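PDB 3PNR: PbICP-C from Plasmodium berghei, which probably inhibits papain-like cysteine proteases, as a parasite inhibitor of the falstatin (chagasin-like) family. Local coordinates for residues B[164-169]-B[177-182]. Numbering follows the deposited sequence.
Sequences VYSYYR and ANTKII
Tyr-165 faces Lys-180 in a hydrogen-bonded antiparallel pair. Tyr-165 N donates to Lys-180 O at 2.8 Å, and Lys-180 N donates to Tyr-165 O at 2.7 Å. The first of these bonds is nearly straight, at 170° about the hydrogen. With CG of Tyr-165 anti to the carbonyl carbon (chi1 -64°), the ring meets Ile-182 at its CD2-CE2 edge. There CE2 lies 3.9 Å from Ile-182 CG1, close to the ring plane. The Tyr-165 hydroxyl is bonded to Ser-151 of the five-stranded sheet, so the ring spans from one sheet to the other. The end of the Lys-180 side chain leads away, and its amine forms a salt bridge with Glu-43.

The side chain of Val-164 is on the opposite face from Tyr-165. Its CG1 packs 3.8 Å from the methyl CG2 of Thr-179, and its CG2 lies loosely beside Ile-181 CG1. On the same face Ser-166 OG and Thr-179 OG1 share a hydrogen bond of 2.9 Å. This joins two buried hydroxyls across a non-hydrogen-bonded pair.

Tyr-167 and Asn-178 form the next hydrogen-bonded pair, with Tyr-167 N to Asn-178 O at 2.9 Å and Asn-178 N to Tyr-167 O at 3.0 Å. Beside the connecting loop, Tyr-168 CB touches Ala-177 CB at 3.8 Å.

Residues 164-168 and 178-182 are the ends of the two hairpin strands next to their connecting loop. This end reaches a neighbouring protein chain, where Arg-169 forms a salt bridge with an acidic side chain. Strands 159-168 and 178-186 are the inner strands of a four-stranded sheet, flanked by strands 68-75 and 41-49, in an immunoglobulin-like beta sandwich consistent with the chagasin family.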
loop_
_atom_site.group_PDB
_atom_site.type_symbol
_atom_site.label_atom_id
_atom_site.label_comp_id
_atom_site.label_asym_id
_atom_site.label_seq_id
_atom_site.Cartn_x
_atom_site.Cartn_y
_atom_site.Cartn_z
ATOM N N VAL B 164 0.185 23.281 -11.349
ATOM C CA VAL B 164 0.873 22.585 -10.260
ATOM C C VAL B 164 0.335 21.183 -9.956
ATOM O O VAL B 164 -0.850 20.991 -9.683
ATOM C CB VAL B 164 0.894 23.428 -8.979
ATOM C CG1 VAL B 164 1.678 22.714 -7.896
ATOM C CG2 VAL B 164 1.499 24.790 -9.265
ATOM N N TYR B 165 1.224 20.203 -10.025
ATOM C CA TYR B 165 0.888 18.836 -9.658
ATOM C C TYR B 165 1.762 18.419 -8.494
ATOM O O TYR B 165 2.898 18.884 -8.358
ATOM C CB TYR B 165 1.171 17.888 -10.814
ATOM C CG TYR B 165 0.347 18.126 -12.051
ATOM C CD1 TYR B 165 -0.955 17.654 -12.138
ATOM C CD2 TYR B 165 0.880 18.797 -13.145
ATOM C CE1 TYR B 165 -1.711 17.855 -13.272
ATOM C CE2 TYR B 165 0.133 19.003 -14.290
ATOM C CZ TYR B 165 -1.164 18.529 -14.347
ATOM O OH TYR B 165 -1.919 18.724 -15.478
ATOM N N SER B 166 1.258 17.526 -7.657
ATOM C CA SER B 166 2.119 16.952 -6.642
ATOM C C SER B 166 1.746 15.526 -6.311
ATOM O O SER B 166 0.573 15.156 -6.310
ATOM C CB SER B 166 2.140 17.810 -5.380
ATOM O OG SER B 166 3.380 17.654 -4.704
ATOM N N TYR B 167 2.784 14.738 -6.048
ATOM C CA TYR B 167 2.682 13.361 -5.601
ATOM C C TYR B 167 2.994 13.419 -4.120
ATOM O O TYR B 167 4.141 13.654 -3.729
ATOM C CB TYR B 167 3.742 12.537 -6.331
ATOM C CG TYR B 167 3.572 11.031 -6.298
ATOM C CD1 TYR B 167 2.405 10.430 -6.749
ATOM C CD2 TYR B 167 4.607 10.207 -5.858
ATOM C CE1 TYR B 167 2.261 9.048 -6.736
ATOM C CE2 TYR B 167 4.475 8.834 -5.845
ATOM C CZ TYR B 167 3.303 8.258 -6.286
ATOM O OH TYR B 167 3.169 6.892 -6.269
ATOM N N TYR B 168 1.969 13.241 -3.292
ATOM C CA TYR B 168 2.145 13.344 -1.848
ATOM C C TYR B 168 1.193 12.408 -1.104
ATOM O O TYR B 168 0.309 11.803 -1.709
ATOM C CB TYR B 168 1.984 14.804 -1.375
ATOM C CG TYR B 168 0.562 15.319 -1.361
ATOM C CD1 TYR B 168 -0.065 15.726 -2.538
ATOM C CD2 TYR B 168 -0.159 15.394 -0.175
ATOM C CE1 TYR B 168 -1.372 16.191 -2.530
ATOM C CE2 TYR B 168 -1.474 15.850 -0.155
ATOM C CZ TYR B 168 -2.074 16.254 -1.336
ATOM O OH TYR B 168 -3.377 16.720 -1.328
ATOM N N ARG B 169 1.399 12.278 0.203
ATOM C CA ARG B 169 0.470 11.553 1.061
ATOM C C ARG B 169 -0.430 12.536 1.813
ATOM O O ARG B 169 0.059 13.405 2.541
ATOM C CB ARG B 169 1.228 10.690 2.075
ATOM C CG ARG B 169 2.111 9.610 1.487
ATOM C CD ARG B 169 2.794 8.831 2.599
ATOM N NE ARG B 169 3.139 7.464 2.214
ATOM C CZ ARG B 169 3.760 6.596 3.014
ATOM N NH1 ARG B 169 4.109 6.952 4.245
ATOM N NH2 ARG B 169 4.034 5.374 2.586
ATOM N N ALA B 177 7.046 14.900 -0.490
ATOM C CA ALA B 177 6.205 15.392 -1.577
ATOM C C ALA B 177 7.027 15.816 -2.797
ATOM O O ALA B 177 7.920 16.658 -2.689
ATOM C CB ALA B 177 5.320 16.546 -1.094
ATOM N N ASN B 178 6.726 15.211 -3.946
ATOM C CA ASN B 178 7.356 15.568 -5.214
ATOM C C ASN B 178 6.417 16.456 -6.031
ATOM O O ASN B 178 5.381 15.997 -6.525
ATOM C CB ASN B 178 7.701 14.321 -6.037
ATOM C CG ASN B 178 8.856 13.524 -5.455
ATOM O OD1 ASN B 178 9.909 13.394 -6.080
ATOM N ND2 ASN B 178 8.662 12.973 -4.261
ATOM N N THR B 179 6.788 17.723 -6.189
ATOM C CA THR B 179 5.913 18.689 -6.835
ATOM C C THR B 179 6.382 19.017 -8.243
ATOM O O THR B 179 7.570 19.252 -8.470
ATOM C CB THR B 179 5.825 19.956 -5.996
ATOM O OG1 THR B 179 5.516 19.594 -4.640
ATOM C CG2 THR B 179 4.760 20.893 -6.541
ATOM N N LYS B 180 5.446 19.001 -9.190
ATOM C CA LYS B 180 5.742 19.352 -10.577
ATOM C C LYS B 180 4.979 20.597 -11.019
ATOM O O LYS B 180 3.752 20.573 -11.137
ATOM C CB LYS B 180 5.409 18.203 -11.529
ATOM C CG LYS B 180 6.030 16.859 -11.170
ATOM C CD LYS B 180 7.539 16.920 -10.979
ATOM C CE LYS B 180 8.139 15.515 -11.007
ATOM N NZ LYS B 180 9.274 15.369 -10.050
ATOM N N ILE B 181 5.714 21.682 -11.253
ATOM C CA ILE B 181 5.155 22.876 -11.876
ATOM C C ILE B 181 5.390 22.857 -13.382
ATOM O O ILE B 181 6.527 22.787 -13.842
ATOM C CB ILE B 181 5.812 24.141 -11.339
ATOM C CG1 ILE B 181 5.779 24.145 -9.809
ATOM C CG2 ILE B 181 5.140 25.380 -11.946
ATOM C CD1 ILE B 181 6.979 24.808 -9.182
ATOM N N ILE B 182 4.310 22.909 -14.148
ATOM C CA ILE B 182 4.414 23.062 -15.591
ATOM C C ILE B 182 4.217 24.530 -15.921
ATOM O O ILE B 182 3.185 25.116 -15.580
ATOM C CB ILE B 182 3.341 22.259 -16.336
ATOM C CG1 ILE B 182 3.227 20.855 -15.748
ATOM C CG2 ILE B 182 3.654 22.214 -17.821
ATOM C CD1 ILE B 182 4.562 20.223 -15.473
#